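Local structure of putative hemin ABC transport system, membrane protein (5B57) at residues L128-L133 with A268-E273; F118-A123 with I329-A334. The protein probably forms the membrane-spanning subunit of an ABC transporter that imports heme across the bacterial inner membrane. All coordinates share one frame; numbering follows the deposited sequence.

Interaction 1. Residues L128-L133 with A268-E273; sequences LFRNPL and ALQLGE
Arg-130 lies across the Leu-269 to Gly-272 turn, and its methylene groups do most of the touching. Arg-130 CD sits 3.2 Å from Leu-269 O. CG of Arg-130 packs 3.4 Å from Gln-270 OE1. The Gln-270 side chain leaves its CA facing away, but a bend at chi2 (-43°) carries the amide back against the arginine stem; NE2 then donates to Ala-127 O, at the end of the neighbouring helix. Behind this, the methyl groups CD1 of Leu-128 and CD2 of Leu-269 meet at 4.1 Å, two buried leucines giving the contact an apolar floor beside helix 283-305.

The outer side is looser. The guanidinium of Arg-130 has Glu-273 CB over one face, and Arg-130 NH2 is 4.0 Å from Glu-273 OE1. That oxygen lies well out of the guanidinium plane, so no N-H points at it and only a loose attraction of charges remains; the carboxylate is turned 85° to the guanidinium. OE1 has its salt bridge with Lys-287.

Another protein of the assembly packs on Arg-130 and Gln-270, consistent with the cytoplasmic loops of type II importers, which meet the ATPase. Arg-130 itself has positive phi and closes helix 94-128 with a Schellman motif.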
ATOM      1  N   LEU A 128      -7.595 -10.455  -8.803  1.00 18.13           N
ATOM      2  CA  LEU A 128      -6.204 -10.878  -8.919  1.00 17.30           C
ATOM      3  C   LEU A 128      -5.269 -10.095  -7.993  1.00 15.38           C
ATOM      4  O   LEU A 128      -4.392 -10.683  -7.353  1.00 15.38           O
ATOM      5  CB  LEU A 128      -5.754 -10.744 -10.370  1.00 17.25           C
ATOM      6  CG  LEU A 128      -4.311 -11.168 -10.585  1.00 17.31           C
ATOM      7  CD1 LEU A 128      -4.293 -12.645 -10.562  1.00 17.38           C
ATOM      8  CD2 LEU A 128      -3.835 -10.673 -11.905  1.00 18.69           C
ATOM      9  N   PHE A 129      -5.441  -8.775  -7.897  1.00 15.49           N
ATOM     10  CA  PHE A 129      -4.573  -7.972  -7.033  1.00 15.95           C
ATOM     11  C   PHE A 129      -5.124  -7.801  -5.639  1.00 18.71           C
ATOM     12  O   PHE A 129      -4.500  -7.100  -4.837  1.00 17.55           O
ATOM     13  CB  PHE A 129      -4.327  -6.578  -7.614  1.00 14.67           C
ATOM     14  CG  PHE A 129      -3.407  -6.583  -8.777  1.00 16.49           C
ATOM     15  CD1 PHE A 129      -2.045  -6.496  -8.590  1.00 16.48           C
ATOM     16  CD2 PHE A 129      -3.898  -6.711 -10.059  1.00 18.97           C
ATOM     17  CE1 PHE A 129      -1.180  -6.519  -9.660  1.00 15.28           C
ATOM     18  CE2 PHE A 129      -3.036  -6.745 -11.137  1.00 18.76           C
ATOM     19  CZ  PHE A 129      -1.667  -6.646 -10.927  1.00 16.92           C
ATOM     20  N   ARG A 130      -6.286  -8.388  -5.343  1.00 22.14           N
ATOM     21  CA  ARG A 130      -6.869  -8.263  -4.019  1.00 23.99           C
ATOM     22  C   ARG A 130      -6.957  -6.796  -3.640  1.00 22.62           C
ATOM     23  O   ARG A 130      -6.593  -6.373  -2.544  1.00 22.27           O
ATOM     24  CB  ARG A 130      -6.056  -9.049  -3.005  1.00 27.12           C
ATOM     25  CG  ARG A 130      -6.584 -10.421  -2.773  1.00 32.66           C
ATOM     26  CD  ARG A 130      -5.489 -11.305  -2.305  1.00 36.61           C
ATOM     27  NE  ARG A 130      -4.457 -11.363  -3.326  1.00 40.89           N
ATOM     28  CZ  ARG A 130      -3.196 -10.996  -3.113  1.00 45.44           C
ATOM     29  NH1 ARG A 130      -2.834 -10.556  -1.900  1.00 42.69           N
ATOM     30  NH2 ARG A 130      -2.305 -11.078  -4.100  1.00 46.75           N
ATOM     31  N   ASN A 131      -7.398  -6.008  -4.576  1.00 22.02           N
ATOM     32  CA  ASN A 131      -7.382  -4.584  -4.367  1.00 21.74           C
ATOM     33  C   ASN A 131      -8.331  -3.933  -5.351  1.00 22.55           C
ATOM     34  O   ASN A 131      -8.185  -4.095  -6.577  1.00 21.44           O
ATOM     35  CB  ASN A 131      -5.974  -4.044  -4.540  1.00 20.73           C
ATOM     36  CG  ASN A 131      -5.908  -2.563  -4.374  1.00 22.68           C
ATOM     37  OD1 ASN A 131      -6.853  -1.918  -3.909  1.00 24.26           O
ATOM     38  ND2 ASN A 131      -4.788  -1.998  -4.745  1.00 23.75           N
ATOM     39  N   PRO A 132      -9.305  -3.177  -4.848  1.00 23.31           N
ATOM     40  CA  PRO A 132     -10.298  -2.547  -5.731  1.00 26.42           C
ATOM     41  C   PRO A 132      -9.737  -1.479  -6.663  1.00 25.89           C
ATOM     42  O   PRO A 132     -10.446  -1.048  -7.565  1.00 27.56           O
ATOM     43  CB  PRO A 132     -11.274  -1.931  -4.732  1.00 27.74           C
ATOM     44  CG  PRO A 132     -10.403  -1.654  -3.544  1.00 16.21           C
ATOM     45  CD  PRO A 132      -9.563  -2.873  -3.440  1.00 15.20           C
ATOM     46  N   LEU A 133      -8.508  -1.021  -6.480  1.00 25.59           N
ATOM     47  CA  LEU A 133      -7.909  -0.003  -7.340  1.00 25.53           C
ATOM     48  C   LEU A 133      -7.094  -0.565  -8.492  1.00 23.12           C
ATOM     49  O   LEU A 133      -6.497   0.212  -9.222  1.00 21.49           O
ATOM     50  CB  LEU A 133      -6.988   0.921  -6.534  1.00 27.32           C
ATOM     51  CG  LEU A 133      -7.597   2.019  -5.685  1.00 28.39           C
ATOM     52  CD1 LEU A 133      -6.454   2.777  -5.046  1.00 27.53           C
ATOM     53  CD2 LEU A 133      -8.455   2.923  -6.552  1.00 27.82           C
ATOM     54  N   ALA A 268     -11.099 -17.933  -4.380  1.00 28.76           N
ATOM     55  CA  ALA A 268     -10.216 -18.508  -3.369  1.00 28.70           C
ATOM     56  C   ALA A 268      -8.989 -17.637  -3.142  1.00 29.22           C
ATOM     57  O   ALA A 268      -8.521 -17.522  -2.005  1.00 27.01           O
ATOM     58  CB  ALA A 268      -9.809 -19.930  -3.759  1.00 27.61           C
ATOM     59  N   LEU A 269      -8.480 -17.007  -4.205  1.00 31.61           N
ATOM     60  CA  LEU A 269      -7.342 -16.096  -4.116  1.00 34.23           C
ATOM     61  C   LEU A 269      -7.645 -14.818  -3.336  1.00 37.39           C
ATOM     62  O   LEU A 269      -6.720 -14.191  -2.802  1.00 37.05           O
ATOM     63  CB  LEU A 269      -6.877 -15.756  -5.520  1.00 33.96           C
ATOM     64  CG  LEU A 269      -5.702 -14.813  -5.622  1.00 34.47           C
ATOM     65  CD1 LEU A 269      -4.511 -15.453  -4.942  1.00 34.73           C
ATOM     66  CD2 LEU A 269      -5.442 -14.552  -7.096  1.00 35.63           C
ATOM     67  N   GLN A 270      -8.920 -14.432  -3.226  1.00 41.50           N
ATOM     68  CA  GLN A 270      -9.310 -13.289  -2.408  1.00 46.11           C
ATOM     69  C   GLN A 270      -9.063 -13.512  -0.931  1.00 45.98           C
ATOM     70  O   GLN A 270      -9.244 -12.581  -0.131  1.00 52.41           O
ATOM     71  CB  GLN A 270     -10.780 -12.982  -2.646  1.00 52.59           C
ATOM     72  CG  GLN A 270     -11.021 -12.524  -4.039  1.00 60.05           C
ATOM     73  CD  GLN A 270      -9.940 -11.573  -4.406  1.00 68.74           C
ATOM     74  OE1 GLN A 270      -9.809 -10.513  -3.787  1.00 72.42           O
ATOM     75  NE2 GLN A 270      -9.087 -11.976  -5.345  1.00 71.31           N
ATOM     76  N   LEU A 271      -8.658 -14.708  -0.554  1.00 39.35           N
ATOM     77  CA  LEU A 271      -8.520 -15.133   0.821  1.00 36.36           C
ATOM     78  C   LEU A 271      -7.111 -14.935   1.334  1.00 35.05           C
ATOM     79  O   LEU A 271      -6.876 -15.009   2.545  1.00 35.34           O
ATOM     80  CB  LEU A 271      -8.935 -16.605   0.884  1.00 34.36           C
ATOM     81  CG  LEU A 271      -9.647 -17.212   2.055  1.00 33.32           C
ATOM     82  CD1 LEU A 271     -10.717 -18.026   1.464  1.00 33.81           C
ATOM     83  CD2 LEU A 271      -8.684 -18.130   2.689  1.00 33.24           C
ATOM     84  N   GLY A 272      -6.202 -14.644   0.417  1.00 32.92           N
ATOM     85  CA  GLY A 272      -4.766 -14.648   0.604  1.00 33.59           C
ATOM     86  C   GLY A 272      -4.127 -15.493  -0.471  1.00 33.90           C
ATOM     87  O   GLY A 272      -4.658 -16.561  -0.821  1.00 34.37           O
ATOM     88  N   GLU A 273      -3.005 -15.047  -1.019  1.00 35.33           N
ATOM     89  CA  GLU A 273      -2.315 -15.862  -2.011  1.00 35.37           C
ATOM     90  C   GLU A 273      -1.874 -17.211  -1.410  1.00 33.76           C
ATOM     91  O   GLU A 273      -2.137 -18.278  -1.989  1.00 31.74           O
ATOM     92  CB  GLU A 273      -1.146 -15.091  -2.612  1.00 38.59           C
ATOM     93  CG  GLU A 273      -0.201 -15.961  -3.440  1.00 45.92           C
ATOM     94  CD  GLU A 273       0.722 -15.157  -4.338  1.00 52.34           C
ATOM     95  OE1 GLU A 273       0.339 -14.028  -4.746  1.00 55.39           O
ATOM     96  OE2 GLU A 273       1.827 -15.672  -4.631  1.00 52.60           O
TER

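Interaction 2. Residues F118-A123 with I329-A334; sequences FGATGA and IVLPGA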
ATOM      1  N   PHE A 118     -14.363  -3.723 -20.307  1.00 26.79           N
ATOM      2  CA  PHE A 118     -13.638  -3.108 -19.215  1.00 25.50           C
ATOM      3  C   PHE A 118     -14.200  -3.538 -17.859  1.00 26.28           C
ATOM      4  O   PHE A 118     -13.431  -3.832 -16.928  1.00 25.53           O
ATOM      5  CB  PHE A 118     -13.673  -1.594 -19.383  1.00 23.91           C
ATOM      6  CG  PHE A 118     -12.632  -1.074 -20.304  1.00 22.93           C
ATOM      7  CD1 PHE A 118     -11.298  -1.240 -20.009  1.00 23.07           C
ATOM      8  CD2 PHE A 118     -12.968  -0.382 -21.434  1.00 24.19           C
ATOM      9  CE1 PHE A 118     -10.311  -0.739 -20.840  1.00 21.95           C
ATOM     10  CE2 PHE A 118     -11.989   0.125 -22.265  1.00 24.25           C
ATOM     11  CZ  PHE A 118     -10.658  -0.062 -21.963  1.00 22.31           C
ATOM     12  N   GLY A 119     -15.533  -3.586 -17.734  1.00 28.46           N
ATOM     13  CA  GLY A 119     -16.164  -4.071 -16.510  1.00 26.36           C
ATOM     14  C   GLY A 119     -15.634  -5.420 -16.062  1.00 26.11           C
ATOM     15  O   GLY A 119     -15.199  -5.584 -14.913  1.00 23.81           O
ATOM     16  N   ALA A 120     -15.634  -6.401 -16.975  1.00 26.82           N
ATOM     17  CA  ALA A 120     -15.228  -7.760 -16.659  1.00 27.18           C
ATOM     18  C   ALA A 120     -13.727  -7.862 -16.393  1.00 25.80           C
ATOM     19  O   ALA A 120     -13.306  -8.511 -15.439  1.00 19.90           O
ATOM     20  CB  ALA A 120     -15.636  -8.696 -17.797  1.00 22.41           C
ATOM     21  N   THR A 121     -12.894  -7.255 -17.236  1.00 25.78           N
ATOM     22  CA  THR A 121     -11.458  -7.369 -16.984  1.00 24.01           C
ATOM     23  C   THR A 121     -11.062  -6.647 -15.701  1.00 22.45           C
ATOM     24  O   THR A 121     -10.111  -7.060 -15.027  1.00 21.09           O
ATOM     25  CB  THR A 121     -10.622  -6.847 -18.173  1.00 23.07           C
ATOM     26  OG1 THR A 121     -11.109  -5.570 -18.612  1.00 22.89           O
ATOM     27  CG2 THR A 121     -10.619  -7.853 -19.338  1.00 21.82           C
ATOM     28  N   GLY A 122     -11.789  -5.590 -15.332  1.00 23.22           N
ATOM     29  CA  GLY A 122     -11.483  -4.904 -14.083  1.00 25.28           C
ATOM     30  C   GLY A 122     -11.816  -5.754 -12.870  1.00 28.32           C
ATOM     31  O   GLY A 122     -11.015  -5.873 -11.929  1.00 30.47           O
ATOM     32  N   ALA A 123     -13.018  -6.351 -12.880  1.00 27.13           N
ATOM     33  CA  ALA A 123     -13.402  -7.317 -11.861  1.00 25.64           C
ATOM     34  C   ALA A 123     -12.334  -8.396 -11.687  1.00 25.30           C
ATOM     35  O   ALA A 123     -11.960  -8.736 -10.556  1.00 23.76           O
ATOM     36  CB  ALA A 123     -14.750  -7.928 -12.222  1.00 24.80           C
ATOM     37  N   ILE A 329     -20.757 -13.736  -9.342  1.00 35.38           N
ATOM     38  CA  ILE A 329     -21.694 -12.640  -9.599  1.00 36.34           C
ATOM     39  C   ILE A 329     -20.999 -11.447 -10.254  1.00 33.45           C
ATOM     40  O   ILE A 329     -21.524 -10.840 -11.190  1.00 32.28           O
ATOM     41  CB  ILE A 329     -22.372 -12.199  -8.287  1.00 40.18           C
ATOM     42  CG1 ILE A 329     -23.178 -13.334  -7.702  1.00 46.61           C
ATOM     43  CG2 ILE A 329     -23.241 -10.967  -8.510  1.00 39.20           C
ATOM     44  CD1 ILE A 329     -23.391 -13.221  -6.181  1.00 52.09           C
ATOM     45  N   VAL A 330     -19.824 -11.063  -9.750  1.00 31.36           N
ATOM     46  CA  VAL A 330     -19.288  -9.738 -10.051  1.00 29.27           C
ATOM     47  C   VAL A 330     -18.841  -9.645 -11.503  1.00 27.50           C
ATOM     48  O   VAL A 330     -18.985  -8.594 -12.136  1.00 26.76           O
ATOM     49  CB  VAL A 330     -18.141  -9.389  -9.093  1.00 28.63           C
ATOM     50  CG1 VAL A 330     -17.342  -8.181  -9.636  1.00 19.14           C
ATOM     51  CG2 VAL A 330     -18.675  -9.147  -7.705  1.00 20.66           C
ATOM     52  N   LEU A 331     -18.289 -10.738 -12.062  1.00 26.57           N
ATOM     53  CA  LEU A 331     -17.702 -10.633 -13.396  1.00 25.19           C
ATOM     54  C   LEU A 331     -18.758 -10.449 -14.477  1.00 25.63           C
ATOM     55  O   LEU A 331     -18.598  -9.536 -15.306  1.00 27.29           O
ATOM     56  CB  LEU A 331     -16.787 -11.827 -13.668  1.00 27.42           C
ATOM     57  CG  LEU A 331     -16.005 -11.644 -14.974  1.00 30.60           C
ATOM     58  CD1 LEU A 331     -14.543 -11.935 -14.755  1.00 33.13           C
ATOM     59  CD2 LEU A 331     -16.533 -12.558 -16.058  1.00 31.88           C
ATOM     60  N   PRO A 332     -19.846 -11.229 -14.532  1.00 25.32           N
ATOM     61  CA  PRO A 332     -20.965 -10.836 -15.407  1.00 25.60           C
ATOM     62  C   PRO A 332     -21.688  -9.584 -14.934  1.00 25.53           C
ATOM     63  O   PRO A 332     -22.200  -8.826 -15.770  1.00 21.87           O
ATOM     64  CB  PRO A 332     -21.890 -12.060 -15.364  1.00 26.55           C
ATOM     65  CG  PRO A 332     -21.614 -12.672 -14.075  1.00 26.63           C
ATOM     66  CD  PRO A 332     -20.138 -12.499 -13.843  1.00 25.97           C
ATOM     67  N   GLY A 333     -21.766  -9.370 -13.614  1.00 24.36           N
ATOM     68  CA  GLY A 333     -22.405  -8.174 -13.096  1.00 23.76           C
ATOM     69  C   GLY A 333     -21.703  -6.915 -13.546  1.00 24.14           C
ATOM     70  O   GLY A 333     -22.337  -5.967 -14.015  1.00 24.06           O
ATOM     71  N   ALA A 334     -20.378  -6.894 -13.425  1.00 25.75           N
ATOM     72  CA  ALA A 334     -19.645  -5.691 -13.773  1.00 27.09           C
ATOM     73  C   ALA A 334     -19.689  -5.434 -15.278  1.00 29.42           C
ATOM     74  O   ALA A 334     -19.799  -4.281 -15.721  1.00 28.73           O
ATOM     75  CB  ALA A 334     -18.213  -5.805 -13.273  1.00 26.87           C
TER
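Val-330 meets Ala-123 where two membrane helices pack in antiparallel fashion, their local axes only 7.6 Å apart at an angle of 154°. Such closeness is made possible by a small-residue face: Gly-119 and Ala-123, four positions apart on helix 94-128, form a GxxxA motif against helix 327-352.

Val-330 comes first. Its CG1 stands anti to the backbone N (chi1 165°), and this methyl lies 3.7 Å from Ala-123 CB. A beta-branched residue suits the place, because it offers a broad apolar flank without a long chain to accommodate.

At Leu-331 the partner becomes Ala-120. The leucine CG is 4.1 Å from Ala-120 CB, while CD1 extends over the backbone to 3.7 Å from Ala-120 O. The short alanine lets the leucine lie along the helix surface, and the same leucine also reaches Leu-259 and Val-260 of helix 242-260. Next in sequence, Pro-332 has no N-H to give to the preceding turn, and the helix is kinked there.

One turn beyond Val-330, Ala-334 returns to the interface. Its methyl is 4.2 Å from Ala-123 CB, so Ala-123 is shared between Val-330 and Ala-334, and Pro-316 of helix 311-323 touches both alanines. Nothing crosses this interface as a hydrogen bond, as fits aliphatic groups packed on backbone. Gly-119 and Ala-334 have their CA atoms 4.7 Å apart, the nearest backbone approach; a side chain on Gly-119 would point at the partner helix and run into Ala-334 O, which is why glycine suits the place. There the Ala-334 methyl sits 3.4 Å from Gly-119 O, the same carbonyl oxygen that accepts the helical hydrogen bond from Ala-123 N.

In the fold
Both contacts draw on helix 94-128: interaction 2 uses residues 118-123, one to three turns before its end, and interaction 1 its C-terminal end and the loop that follows. Their centres are about 14 Å apart, and they do not touch, though helices 283-305 and 311-323 lie against segments of both. Interaction 2 belongs to the core, its centre about 10 Å from that of the chain, and joins helices 94-128 and 327-352 through glycine, alanines, a valine and a leucine, with no polar side chain. Interaction 1, about 21 Å out and partly buried, joins a helix end to a turn; there leucine packing gives way to amide and charged groups, and another protein chain lies against it.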